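Local coordinates for protein serine protease pet (Escherichia coli, PDB 4OM9) that acts as a secreted serine protease and enterotoxin of enteroaggregative strains, an autotransporter passenger domain that probably cleaves alpha-fodrin inside host cells, at residues D488-N493 against I509-L514; L463-Q468 against A494-D499; T200-N205 against K236-Y241; A173-I178 against E194-F199. All blocks are in the same frame, centred on the assembly; numbering follows the deposited sequence.

Interaction 1. Residues D488-N493 against I509-L514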
loop_
_atom_site.group_PDB
_atom_site.type_symbol
_atom_site.label_atom_id
_atom_site.label_comp_id
_atom_site.label_asym_id
_atom_site.label_seq_id
_atom_site.Cartn_x
_atom_site.Cartn_y
_atom_site.Cartn_z
ATOM N N ASP A 488 14.472 24.433 -5.317
ATOM C CA ASP A 488 14.599 25.884 -5.466
ATOM C C ASP A 488 14.040 26.392 -6.780
ATOM O O ASP A 488 13.608 27.542 -6.889
ATOM C CB ASP A 488 16.067 26.305 -5.352
ATOM C CG ASP A 488 16.527 26.424 -3.920
ATOM O OD1 ASP A 488 15.659 26.418 -3.021
ATOM O OD2 ASP A 488 17.752 26.540 -3.689
ATOM N N THR A 489 14.087 25.522 -7.778
ATOM C CA THR A 489 13.631 25.830 -9.119
ATOM C C THR A 489 12.684 24.726 -9.614
ATOM O O THR A 489 12.877 23.536 -9.319
ATOM C CB THR A 489 14.844 26.014 -10.062
ATOM O OG1 THR A 489 15.013 27.410 -10.343
ATOM C CG2 THR A 489 14.675 25.271 -11.367
ATOM N N LYS A 490 11.642 25.139 -10.329
ATOM C CA LYS A 490 10.655 24.230 -10.882
ATOM C C LYS A 490 11.329 23.172 -11.743
ATOM O O LYS A 490 11.958 23.501 -12.750
ATOM C CB LYS A 490 9.624 25.018 -11.705
ATOM C CG LYS A 490 8.398 24.237 -12.144
ATOM C CD LYS A 490 7.555 25.104 -13.085
ATOM C CE LYS A 490 6.159 24.542 -13.286
ATOM N NZ LYS A 490 6.119 23.056 -13.292
ATOM N N GLN A 491 11.206 21.910 -11.326
ATOM C CA GLN A 491 11.847 20.776 -11.998
ATOM C C GLN A 491 10.855 19.614 -12.150
ATOM O O GLN A 491 10.596 18.877 -11.198
ATOM C CB GLN A 491 13.099 20.309 -11.222
ATOM C CG GLN A 491 14.259 21.289 -11.251
ATOM C CD GLN A 491 15.326 20.979 -10.201
ATOM O OE1 GLN A 491 15.690 19.819 -9.989
ATOM N NE2 GLN A 491 15.827 22.021 -9.534
ATOM N N ASP A 492 10.319 19.447 -13.352
ATOM C CA ASP A 492 9.209 18.529 -13.568
ATOM C C ASP A 492 9.637 17.071 -13.594
ATOM O O ASP A 492 8.791 16.175 -13.613
ATOM C CB ASP A 492 8.484 18.862 -14.874
ATOM C CG ASP A 492 7.732 20.179 -14.808
ATOM O OD1 ASP A 492 7.503 20.694 -13.692
ATOM O OD2 ASP A 492 7.367 20.695 -15.880
ATOM N N ASN A 493 10.943 16.830 -13.604
ATOM C CA ASN A 493 11.447 15.469 -13.670
ATOM C C ASN A 493 11.905 14.967 -12.306
ATOM O O ASN A 493 12.205 13.785 -12.136
ATOM C CB ASN A 493 12.571 15.380 -14.697
ATOM C CG ASN A 493 12.075 15.634 -16.114
ATOM O OD1 ASN A 493 10.871 15.627 -16.367
ATOM N ND2 ASN A 493 13.001 15.862 -17.042
ATOM N N ILE A 509 5.094 20.146 -0.849
ATOM C CA ILE A 509 5.692 19.912 -2.149
ATOM C C ILE A 509 5.857 21.214 -2.900
ATOM O O ILE A 509 4.877 21.896 -3.159
ATOM C CB ILE A 509 4.820 19.017 -3.004
ATOM C CG1 ILE A 509 4.234 17.881 -2.174
ATOM C CG2 ILE A 509 5.601 18.514 -4.187
ATOM C CD1 ILE A 509 5.243 16.841 -1.817
ATOM N N LYS A 510 7.084 21.549 -3.272
ATOM C CA LYS A 510 7.335 22.772 -4.015
ATOM C C LYS A 510 8.278 22.477 -5.160
ATOM O O LYS A 510 9.355 21.903 -4.948
ATOM C CB LYS A 510 7.913 23.856 -3.105
ATOM C CG LYS A 510 6.970 24.289 -2.006
ATOM C CD LYS A 510 7.653 25.194 -0.982
ATOM C CE LYS A 510 6.948 25.084 0.362
ATOM N NZ LYS A 510 6.754 26.393 1.028
ATOM N N ASN A 511 7.830 22.825 -6.366
ATOM C CA ASN A 511 8.659 22.854 -7.564
ATOM C C ASN A 511 9.054 21.488 -8.136
ATOM O O ASN A 511 9.719 21.438 -9.168
ATOM C CB ASN A 511 9.934 23.691 -7.298
ATOM C CG ASN A 511 9.677 25.208 -7.394
ATOM O OD1 ASN A 511 8.803 25.647 -8.133
ATOM N ND2 ASN A 511 10.443 26.003 -6.641
ATOM N N ALA A 512 8.635 20.396 -7.496
ATOM C CA ALA A 512 9.039 19.043 -7.919
ATOM C C ALA A 512 7.925 18.025 -7.671
ATOM O O ALA A 512 7.267 18.077 -6.646
ATOM C CB ALA A 512 10.323 18.612 -7.182
ATOM N N PRO A 513 7.708 17.086 -8.604
ATOM C CA PRO A 513 6.503 16.246 -8.506
ATOM C C PRO A 513 6.520 15.185 -7.391
ATOM O O PRO A 513 7.560 14.647 -7.019
ATOM C CB PRO A 513 6.438 15.555 -9.880
ATOM C CG PRO A 513 7.436 16.284 -10.749
ATOM C CD PRO A 513 8.488 16.786 -9.814
ATOM N N LEU A 514 5.332 14.911 -6.868
ATOM C CA LEU A 514 5.104 13.828 -5.943
ATOM C C LEU A 514 4.157 12.806 -6.579
ATOM O O LEU A 514 3.187 13.164 -7.265
ATOM C CB LEU A 514 4.516 14.330 -4.628
ATOM C CG LEU A 514 4.485 13.241 -3.548
ATOM C CD1 LEU A 514 5.863 13.114 -2.909
ATOM C CD2 LEU A 514 3.439 13.528 -2.499
HETATM O O HOH W 1 7.503 20.444 -11.091
#

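Interaction 2. Residues L463-Q468 against A494-D499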
loop_
_atom_site.group_PDB
_atom_site.type_symbol
_atom_site.label_atom_id
_atom_site.label_comp_id
_atom_site.label_asym_id
_atom_site.label_seq_id
_atom_site.Cartn_x
_atom_site.Cartn_y
_atom_site.Cartn_z
ATOM N N LEU A 463 11.243 15.749 7.730
ATOM C CA LEU A 463 11.976 14.868 6.840
ATOM C C LEU A 463 11.968 15.443 5.418
ATOM O O LEU A 463 10.923 15.528 4.777
ATOM C CB LEU A 463 11.372 13.472 6.879
ATOM C CG LEU A 463 11.779 12.502 5.773
ATOM C CD1 LEU A 463 13.260 12.195 5.877
ATOM C CD2 LEU A 463 10.965 11.229 5.865
ATOM N N SER A 464 13.135 15.854 4.939
ATOM C CA SER A 464 13.249 16.430 3.610
ATOM C C SER A 464 13.840 15.418 2.623
ATOM O O SER A 464 14.879 14.789 2.886
ATOM C CB SER A 464 14.110 17.705 3.654
ATOM O OG SER A 464 13.598 18.659 4.587
ATOM N N VAL A 465 13.173 15.240 1.488
ATOM C CA VAL A 465 13.701 14.385 0.435
ATOM C C VAL A 465 13.720 15.187 -0.829
ATOM O O VAL A 465 12.666 15.525 -1.357
ATOM C CB VAL A 465 12.856 13.125 0.209
ATOM C CG1 VAL A 465 13.520 12.237 -0.834
ATOM C CG2 VAL A 465 12.628 12.395 1.518
ATOM N N ASN A 466 14.907 15.518 -1.315
ATOM C CA ASN A 466 14.994 16.464 -2.421
ATOM C C ASN A 466 15.748 15.920 -3.619
ATOM O O ASN A 466 16.550 16.606 -4.221
ATOM C CB ASN A 466 15.613 17.788 -1.946
ATOM C CG ASN A 466 16.948 17.612 -1.318
ATOM O OD1 ASN A 466 17.481 16.497 -1.288
ATOM N ND2 ASN A 466 17.528 18.708 -0.805
ATOM N N ASN A 467 15.460 14.677 -3.970
ATOM C CA ASN A 467 15.883 14.137 -5.251
ATOM C C ASN A 467 15.522 15.036 -6.447
ATOM O O ASN A 467 14.459 15.686 -6.478
ATOM C CB ASN A 467 15.263 12.765 -5.449
ATOM C CG ASN A 467 13.765 12.801 -5.326
ATOM O OD1 ASN A 467 13.234 13.091 -4.252
ATOM N ND2 ASN A 467 13.062 12.505 -6.429
ATOM N N GLN A 468 16.410 15.058 -7.435
ATOM C CA GLN A 468 16.215 15.868 -8.627
ATOM C C GLN A 468 15.833 14.998 -9.822
ATOM O O GLN A 468 15.508 15.496 -10.903
ATOM C CB GLN A 468 17.477 16.669 -8.930
ATOM C CG GLN A 468 17.892 17.606 -7.803
ATOM C CD GLN A 468 19.084 18.473 -8.174
ATOM O OE1 GLN A 468 20.212 18.211 -7.756
ATOM N NE2 GLN A 468 18.839 19.512 -8.967
ATOM N N ALA A 494 11.914 15.862 -11.325
ATOM C CA ALA A 494 12.327 15.500 -9.976
ATOM C C ALA A 494 11.221 14.762 -9.219
ATOM O O ALA A 494 10.776 15.201 -8.148
ATOM C CB ALA A 494 12.757 16.744 -9.209
ATOM N N ARG A 495 10.796 13.626 -9.762
ATOM C CA ARG A 495 9.652 12.908 -9.216
ATOM C C ARG A 495 10.029 12.078 -8.014
ATOM O O ARG A 495 10.851 11.172 -8.112
ATOM C CB ARG A 495 9.014 12.004 -10.277
ATOM C CG ARG A 495 8.177 12.751 -11.300
ATOM C CD ARG A 495 7.605 11.833 -12.361
ATOM N NE ARG A 495 8.078 12.206 -13.687
ATOM C CZ ARG A 495 7.440 13.035 -14.503
ATOM N NH1 ARG A 495 6.288 13.596 -14.138
ATOM N NH2 ARG A 495 7.964 13.305 -15.693
ATOM N N LEU A 496 9.428 12.417 -6.875
ATOM C CA LEU A 496 9.487 11.604 -5.670
ATOM C C LEU A 496 8.281 10.673 -5.656
ATOM O O LEU A 496 7.126 11.132 -5.626
ATOM C CB LEU A 496 9.505 12.471 -4.415
ATOM C CG LEU A 496 9.382 11.676 -3.116
ATOM C CD1 LEU A 496 10.506 10.651 -3.015
ATOM C CD2 LEU A 496 9.343 12.577 -1.884
ATOM N N ILE A 497 8.566 9.371 -5.694
ATOM C CA ILE A 497 7.547 8.330 -5.737
ATOM C C ILE A 497 7.522 7.525 -4.437
ATOM O O ILE A 497 8.516 6.930 -4.057
ATOM C CB ILE A 497 7.797 7.390 -6.926
ATOM C CG1 ILE A 497 7.824 8.204 -8.222
ATOM C CG2 ILE A 497 6.736 6.295 -6.981
ATOM C CD1 ILE A 497 8.799 7.680 -9.264
ATOM N N LEU A 498 6.397 7.539 -3.736
ATOM C CA LEU A 498 6.283 6.801 -2.485
ATOM C C LEU A 498 5.511 5.511 -2.735
ATOM O O LEU A 498 4.348 5.565 -3.202
ATOM C CB LEU A 498 5.597 7.640 -1.410
ATOM C CG LEU A 498 6.365 8.746 -0.654
ATOM C CD1 LEU A 498 7.859 8.900 -1.069
ATOM C CD2 LEU A 498 5.635 10.075 -0.725
ATOM N N ASP A 499 6.178 4.388 -2.442
ATOM C CA ASP A 499 5.740 2.994 -2.671
ATOM C C ASP A 499 5.265 2.295 -1.417
ATOM O O ASP A 499 4.804 1.138 -1.470
ATOM C CB ASP A 499 6.910 2.140 -3.202
ATOM C CG ASP A 499 6.638 1.568 -4.541
ATOM O OD1 ASP A 499 5.590 1.929 -5.094
ATOM O OD2 ASP A 499 7.461 0.791 -5.055
#

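Interaction 3. Residues T200-N205 against K236-Y241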
loop_
_atom_site.group_PDB
_atom_site.type_symbol
_atom_site.label_atom_id
_atom_site.label_comp_id
_atom_site.label_asym_id
_atom_site.label_seq_id
_atom_site.Cartn_x
_atom_site.Cartn_y
_atom_site.Cartn_z
ATOM N N THR A 200 7.453 -30.514 -6.862
ATOM C CA THR A 200 8.546 -31.446 -6.693
ATOM C C THR A 200 9.864 -30.799 -7.032
ATOM O O THR A 200 10.148 -30.436 -8.180
ATOM C CB THR A 200 8.348 -32.710 -7.556
ATOM O OG1 THR A 200 7.014 -33.209 -7.378
ATOM C CG2 THR A 200 9.329 -33.783 -7.150
ATOM N N ASN A 201 10.642 -30.620 -5.981
ATOM C CA ASN A 201 11.991 -30.162 -6.089
ATOM C C ASN A 201 12.898 -31.245 -5.507
ATOM O O ASN A 201 12.985 -31.392 -4.297
ATOM C CB ASN A 201 12.143 -28.835 -5.353
ATOM C CG ASN A 201 13.515 -28.233 -5.521
ATOM O OD1 ASN A 201 14.388 -28.821 -6.164
ATOM N ND2 ASN A 201 13.707 -27.036 -4.962
ATOM N N LEU A 202 13.540 -32.021 -6.371
ATOM C CA LEU A 202 14.362 -33.120 -5.906
ATOM C C LEU A 202 15.721 -32.616 -5.413
ATOM O O LEU A 202 16.243 -31.607 -5.900
ATOM C CB LEU A 202 14.552 -34.163 -7.007
ATOM C CG LEU A 202 13.266 -34.705 -7.643
ATOM C CD1 LEU A 202 13.616 -35.579 -8.826
ATOM C CD2 LEU A 202 12.401 -35.459 -6.638
ATOM N N THR A 203 16.291 -33.342 -4.459
ATOM C CA THR A 203 17.566 -32.964 -3.881
ATOM C C THR A 203 18.730 -33.247 -4.823
ATOM O O THR A 203 18.798 -34.298 -5.458
ATOM C CB THR A 203 17.780 -33.699 -2.559
ATOM O OG1 THR A 203 16.591 -33.584 -1.765
ATOM C CG2 THR A 203 18.970 -33.128 -1.793
ATOM N N THR A 204 19.640 -32.289 -4.905
ATOM C CA THR A 204 20.849 -32.389 -5.714
ATOM C C THR A 204 22.048 -32.334 -4.772
ATOM O O THR A 204 21.885 -31.995 -3.600
ATOM C CB THR A 204 20.930 -31.247 -6.741
ATOM O OG1 THR A 204 21.000 -29.980 -6.044
ATOM C CG2 THR A 204 19.697 -31.270 -7.636
ATOM N N ASN A 205 23.240 -32.652 -5.272
ATOM C CA ASN A 205 24.440 -32.671 -4.425
ATOM C C ASN A 205 24.722 -31.314 -3.750
ATOM O O ASN A 205 24.993 -31.257 -2.547
ATOM C CB ASN A 205 25.658 -33.114 -5.238
ATOM C CG ASN A 205 25.550 -34.555 -5.711
ATOM O OD1 ASN A 205 24.929 -35.390 -5.055
ATOM N ND2 ASN A 205 26.151 -34.851 -6.857
ATOM N N LYS A 236 10.674 -39.207 -8.824
ATOM C CA LYS A 236 9.611 -38.841 -7.886
ATOM C C LYS A 236 9.784 -39.401 -6.471
ATOM O O LYS A 236 9.477 -38.727 -5.490
ATOM C CB LYS A 236 8.256 -39.316 -8.444
ATOM C CG LYS A 236 7.233 -38.227 -8.683
ATOM C CD LYS A 236 7.848 -37.012 -9.370
ATOM C CE LYS A 236 6.763 -36.073 -9.933
ATOM N NZ LYS A 236 7.221 -34.652 -10.136
ATOM N N THR A 237 10.237 -40.647 -6.369
ATOM C CA THR A 237 10.267 -41.320 -5.076
ATOM C C THR A 237 11.616 -41.190 -4.369
ATOM O O THR A 237 11.794 -41.742 -3.286
ATOM C CB THR A 237 9.946 -42.800 -5.218
ATOM O OG1 THR A 237 10.932 -43.389 -6.061
ATOM C CG2 THR A 237 8.544 -43.007 -5.832
ATOM N N GLN A 238 12.547 -40.470 -4.999
ATOM C CA GLN A 238 13.847 -40.151 -4.405
ATOM C C GLN A 238 13.676 -39.860 -2.925
ATOM O O GLN A 238 12.766 -39.140 -2.524
ATOM C CB GLN A 238 14.486 -38.946 -5.100
ATOM C CG GLN A 238 15.856 -38.538 -4.546
ATOM C CD GLN A 238 16.166 -37.058 -4.774
ATOM O OE1 GLN A 238 15.501 -36.190 -4.213
ATOM N NE2 GLN A 238 17.164 -36.769 -5.610
ATOM N N LYS A 239 14.516 -40.472 -2.111
ATOM C CA LYS A 239 14.472 -40.237 -0.691
ATOM C C LYS A 239 15.601 -39.277 -0.309
ATOM O O LYS A 239 16.697 -39.313 -0.904
ATOM C CB LYS A 239 14.600 -41.561 0.067
ATOM C CG LYS A 239 13.512 -42.593 -0.221
ATOM C CD LYS A 239 12.239 -42.265 0.570
ATOM C CE LYS A 239 11.113 -43.285 0.394
ATOM N NZ LYS A 239 10.639 -43.375 -1.008
ATOM N N THR A 240 15.357 -38.430 0.686
ATOM C CA THR A 240 16.428 -37.600 1.226
ATOM C C THR A 240 16.653 -37.867 2.714
ATOM O O THR A 240 15.709 -38.033 3.479
ATOM C CB THR A 240 16.137 -36.104 1.011
ATOM O OG1 THR A 240 15.985 -35.854 -0.390
ATOM C CG2 THR A 240 17.280 -35.267 1.542
ATOM N N TYR A 241 17.906 -37.903 3.128
ATOM C CA TYR A 241 18.191 -38.130 4.527
ATOM C C TYR A 241 18.659 -36.847 5.184
ATOM O O TYR A 241 19.486 -36.125 4.642
ATOM C CB TYR A 241 19.227 -39.245 4.684
ATOM C CG TYR A 241 18.719 -40.508 4.058
ATOM C CD1 TYR A 241 18.793 -40.690 2.681
ATOM C CD2 TYR A 241 18.108 -41.490 4.820
ATOM C CE1 TYR A 241 18.311 -41.818 2.086
ATOM C CE2 TYR A 241 17.613 -42.631 4.222
ATOM C CZ TYR A 241 17.726 -42.785 2.855
ATOM O OH TYR A 241 17.242 -43.908 2.223
#

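Interaction 4. Residues A173-I178 against E194-F199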
loop_
_atom_site.group_PDB
_atom_site.type_symbol
_atom_site.label_atom_id
_atom_site.label_comp_id
_atom_site.label_asym_id
_atom_site.label_seq_id
_atom_site.Cartn_x
_atom_site.Cartn_y
_atom_site.Cartn_z
ATOM N N ALA A 173 12.868 -24.068 -3.189
ATOM C CA ALA A 173 12.264 -24.725 -2.045
ATOM C C ALA A 173 11.726 -26.106 -2.379
ATOM O O ALA A 173 11.226 -26.333 -3.475
ATOM C CB ALA A 173 11.167 -23.884 -1.497
ATOM N N SER A 174 11.819 -27.018 -1.418
ATOM C CA SER A 174 11.234 -28.352 -1.558
ATOM C C SER A 174 10.181 -28.532 -0.500
ATOM O O SER A 174 10.345 -28.062 0.623
ATOM C CB SER A 174 12.283 -29.443 -1.432
ATOM O OG SER A 174 13.292 -29.295 -2.415
ATOM N N LEU A 175 9.083 -29.176 -0.871
ATOM C CA LEU A 175 8.050 -29.537 0.082
ATOM C C LEU A 175 8.100 -31.047 0.233
ATOM O O LEU A 175 8.259 -31.754 -0.767
ATOM C CB LEU A 175 6.675 -29.084 -0.390
ATOM C CG LEU A 175 5.482 -29.670 0.369
ATOM C CD1 LEU A 175 5.306 -28.925 1.664
ATOM C CD2 LEU A 175 4.182 -29.643 -0.476
ATOM N N PHE A 176 7.957 -31.555 1.454
ATOM C CA PHE A 176 8.129 -32.995 1.662
ATOM C C PHE A 176 7.241 -33.581 2.757
ATOM O O PHE A 176 6.711 -32.860 3.602
ATOM C CB PHE A 176 9.605 -33.293 1.979
ATOM C CG PHE A 176 10.090 -32.671 3.259
ATOM C CD1 PHE A 176 9.726 -33.200 4.496
ATOM C CD2 PHE A 176 10.907 -31.556 3.228
ATOM C CE1 PHE A 176 10.138 -32.610 5.655
ATOM C CE2 PHE A 176 11.336 -30.968 4.398
ATOM C CZ PHE A 176 10.953 -31.494 5.612
ATOM N N HIS A 177 7.125 -34.902 2.759
ATOM C CA HIS A 177 6.553 -35.632 3.888
ATOM C C HIS A 177 7.590 -36.610 4.429
ATOM O O HIS A 177 8.332 -37.207 3.656
ATOM C CB HIS A 177 5.277 -36.373 3.474
ATOM C CG HIS A 177 5.422 -37.175 2.213
ATOM N ND1 HIS A 177 5.300 -36.617 0.959
ATOM C CD2 HIS A 177 5.657 -38.497 2.021
ATOM C CE1 HIS A 177 5.465 -37.561 0.041
ATOM N NE2 HIS A 177 5.684 -38.704 0.659
ATOM N N ILE A 178 7.649 -36.785 5.743
ATOM C CA ILE A 178 8.621 -37.713 6.318
ATOM C C ILE A 178 8.180 -39.177 6.215
ATOM O O ILE A 178 7.139 -39.557 6.744
ATOM C CB ILE A 178 8.913 -37.411 7.808
ATOM C CG1 ILE A 178 9.396 -35.971 7.988
ATOM C CG2 ILE A 178 9.939 -38.419 8.368
ATOM C CD1 ILE A 178 10.040 -35.716 9.321
ATOM N N GLU A 194 10.426 -37.830 1.497
ATOM C CA GLU A 194 10.076 -37.918 0.097
ATOM C C GLU A 194 9.360 -36.618 -0.281
ATOM O O GLU A 194 8.561 -36.092 0.503
ATOM C CB GLU A 194 9.193 -39.140 -0.150
ATOM C CG GLU A 194 8.698 -39.330 -1.575
ATOM C CD GLU A 194 7.782 -40.545 -1.696
ATOM O OE1 GLU A 194 6.557 -40.381 -1.514
ATOM O OE2 GLU A 194 8.289 -41.661 -1.956
ATOM N N ASN A 195 9.660 -36.091 -1.463
ATOM C CA ASN A 195 9.002 -34.866 -1.910
ATOM C C ASN A 195 7.544 -35.062 -2.296
ATOM O O ASN A 195 7.112 -36.179 -2.592
ATOM C CB ASN A 195 9.746 -34.272 -3.088
ATOM C CG ASN A 195 11.009 -33.599 -2.670
ATOM O OD1 ASN A 195 11.024 -32.389 -2.400
ATOM N ND2 ASN A 195 12.077 -34.370 -2.581
ATOM N N ASP A 196 6.792 -33.969 -2.261
ATOM C CA ASP A 196 5.461 -33.934 -2.859
ATOM C C ASP A 196 5.578 -34.322 -4.332
ATOM O O ASP A 196 6.519 -33.903 -5.016
ATOM C CB ASP A 196 4.851 -32.531 -2.706
ATOM C CG ASP A 196 3.429 -32.445 -3.228
ATOM O OD1 ASP A 196 2.520 -32.811 -2.461
ATOM O OD2 ASP A 196 3.224 -31.999 -4.383
ATOM N N SER A 197 4.629 -35.109 -4.826
ATOM C CA SER A 197 4.691 -35.588 -6.208
ATOM C C SER A 197 4.265 -34.537 -7.247
ATOM O O SER A 197 4.474 -34.728 -8.432
ATOM C CB SER A 197 3.834 -36.850 -6.382
ATOM O OG SER A 197 2.455 -36.572 -6.214
ATOM N N TYR A 198 3.691 -33.425 -6.811
ATOM C CA TYR A 198 3.298 -32.381 -7.759
ATOM C C TYR A 198 4.244 -31.187 -7.652
ATOM O O TYR A 198 4.809 -30.721 -8.651
ATOM C CB TYR A 198 1.851 -31.943 -7.520
ATOM C CG TYR A 198 0.794 -32.887 -8.087
ATOM C CD1 TYR A 198 0.879 -34.266 -7.900
ATOM C CD2 TYR A 198 -0.295 -32.395 -8.792
ATOM C CE1 TYR A 198 -0.085 -35.128 -8.415
ATOM C CE2 TYR A 198 -1.272 -33.244 -9.308
ATOM C CZ TYR A 198 -1.163 -34.608 -9.116
ATOM O OH TYR A 198 -2.133 -35.452 -9.630
ATOM N N PHE A 199 4.414 -30.688 -6.433
ATOM C CA PHE A 199 5.337 -29.596 -6.213
ATOM C C PHE A 199 6.676 -30.198 -5.840
ATOM O O PHE A 199 6.989 -30.396 -4.664
ATOM C CB PHE A 199 4.832 -28.657 -5.134
ATOM C CG PHE A 199 5.553 -27.363 -5.102
ATOM C CD1 PHE A 199 5.249 -26.373 -6.023
ATOM C CD2 PHE A 199 6.543 -27.127 -4.160
ATOM C CE1 PHE A 199 5.914 -25.156 -6.000
ATOM C CE2 PHE A 199 7.212 -25.906 -4.130
ATOM C CZ PHE A 199 6.894 -24.921 -5.060
HETATM O O HOH W 2 9.603 -30.574 -3.451
#

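Interaction 1. Residues D488-N493 against I509-L514
D488 and T489 lie over the side chain of N511 where two neighbouring coils of the beta-helix leave their strands. Segment 488-493 follows strand 481-486, and residues N511 to P513 come after its parallel partner, strand 506-510. N511 ND2 comes within 3.5 Å of D488 O, although its hydrogen bond goes to L487 O, one residue earlier in the chain. The CB of N511 meets the carbonyl oxygen of T489. K490 comes next: its CA is 3.4 Å from N511 O in a CA-H...O contact, while its CB passes N511 OD1. With CG anti to the backbone N (chi1 -170°) the lysine chain runs out extended and bends at its end. NZ thereby reaches D492 OD1 at 2.8 Å, a salt bridge on the syn lone pair of the carboxylate. Q491 supplies the direct hydrogen bond between the segments, its N meeting N511 O at 2.7 Å with an N-H...O angle of 180°. Its amide leads away, and OE1 takes a weak bond from Q468 NE2. D492 OD1, already held by the lysine, also accepts from a water at 2.6 Å that donates weakly to N511 O. N511 O thus meets Q491 N, K490 CA and the water. Beyond it P513 packs under the loop, CD against Q491 O, while its CG lies 3.2 Å from D492 O.

Interaction 2. Residues L463-Q468 against A494-D499
N467 meets L496 because its CG lies between the backbone N and the carbonyl carbon (chi1 56°), which turns the amide in toward the second segment. L496 holds CG anti to its own N (chi1 172°), and its isobutyl group extends across the gap to V465. The side chains of N467 and L496 cross at about a right angle, with OD1 3.8 Å from L496 CB and CD1 close by. V465 also crosses L496 at about a right angle: its CG1 touches L496 CD1 at 4.0 Å and its CB faces CD2, so both leucine methyls are used.

The amide of N467 is largely enclosed. ND2 sits 3.1 Å from R495 O and donates to N469 O, a residue just past the segment, whereas OD1 is buried against leucine carbons with no polar partner in the model. Farther along, the backbone comes close: A494 CA makes a CA-H...O contact of 3.3 Å with Q468 O, and the methyl of A494 rests 3.4 Å from N467 O.

This is a buried contact inside the beta-helix, joining strands on different faces of its coils. Strand 461-465 pairs in parallel with 438-440 and 481-486, and strand 496-498 with 471-473 and 514-520. H485, at the end of 481-486, spans the two segments through hydrogen bonds from ND1 to V465 O and from NE2 to A494 O, consistent with a protonated imidazole, while Y471 and L514 flank L496 from the adjoining strands.

Interaction 3. Residues T200-N205 against K236-Y241
T203 is gripped by Q238 and T240 in the protease domain, whose clan has the chymotrypsin-like double beta-barrel fold; the segments are the loop after strand 188-195 and the start of strand 239-244.

Amide-to-backbone bonds come first. The side chain of Q238, extended with CG anti to the backbone N (chi1 180°), presents both ends of its amide to one residue, much as a neighbouring strand would. OE1 accepts from T203 N at 3.0 Å, and NE2 donates to T203 O, also at 3.0 Å. Each bond falls on a lone pair in the plane of its carbonyl, although T203 O is tilted 22° from the plane of the glutamine amide. The paired bonds fix the rotation of that amide.

In van der Waals contact, L202 crosses the glutamine obliquely, its CB 3.6 Å from Q238 OE1 and its CD2 a little farther off, covering the amide oxygen beside its bond to T203.

Two lysines add charged groups. K236, bent at chi2, brings its NZ back to T200 OG1 at 3.1 Å in a weak hydrogen bond; its stronger partner is D4, in a salt bridge, while the T200 hydroxyl donates to D196 O. K239 NZ folds over to T237 O and forms a salt bridge with E194.

Last come the hydroxyls. T203 and T240 reach toward each other tip to tip, and their OG1 atoms share a hydrogen bond of 2.7 Å.

Interaction 4. Residues A173-I178 against E194-F199
The imidazole of H177 has E194 O over one face, 3.3 Å above the plane and offset toward the rim, with E194 OE1 at its edge. This is the open end of the antiparallel beta hairpin of strands 172-185 and 188-195. H177 NE2 donates to E194 OE1 at 2.9 Å; the two side chains lie side by side, but ring and carboxylate planes stand 86° apart, so the proton arrives from above the carboxylate. E194 OE2 has a second partner in K239. The F199 ring packs by CD2 on L175 CB at 4.2 Å, stacks on Y13 and meets F42 edge-to-face.

In the backbone, H177 and E194 form a hydrogen-bonded pair through two bonds, and F176 and N195 form the adjacent non-hydrogen-bonded pair, their side chains diverging. D196 N then donates to L175 O at 3.0 Å, after which the chain peels off the sheet. L175 CD2 touches D196 CB at 3.7 Å. A water takes the next place, accepting from L175 N and donating to F199 O.

The departing chain is closed by D196, whose OD2 accepts from Y198 N as an Asx turn and from F199 N at 2.7 Å on its anti lone pair.

Interactions 3 and 4 lie together in the protease domain, their centres about 8 Å apart, on neighbouring strands 188-195 and 239-244; N201 joins them by probable hydrogen bonds to S174 and A173. Interactions 1 and 2 belong to the beta-helix, their centres about 45 to 57 Å away from the other two. Their segments alternate along the chain and touch through a probable hydrogen bond from L496 N to P513 O. Interaction 1 is the most exposed, dominated by backbone carbonyls, water and charge, whereas interaction 2 is buried, with one apolar pair beside an enclosed asparagine amide. In the protease pair, polar side chains do more: buried threonines and glutamine in 3, a partly exposed histidine-glutamate pair beside hairpin backbone bonds in 4.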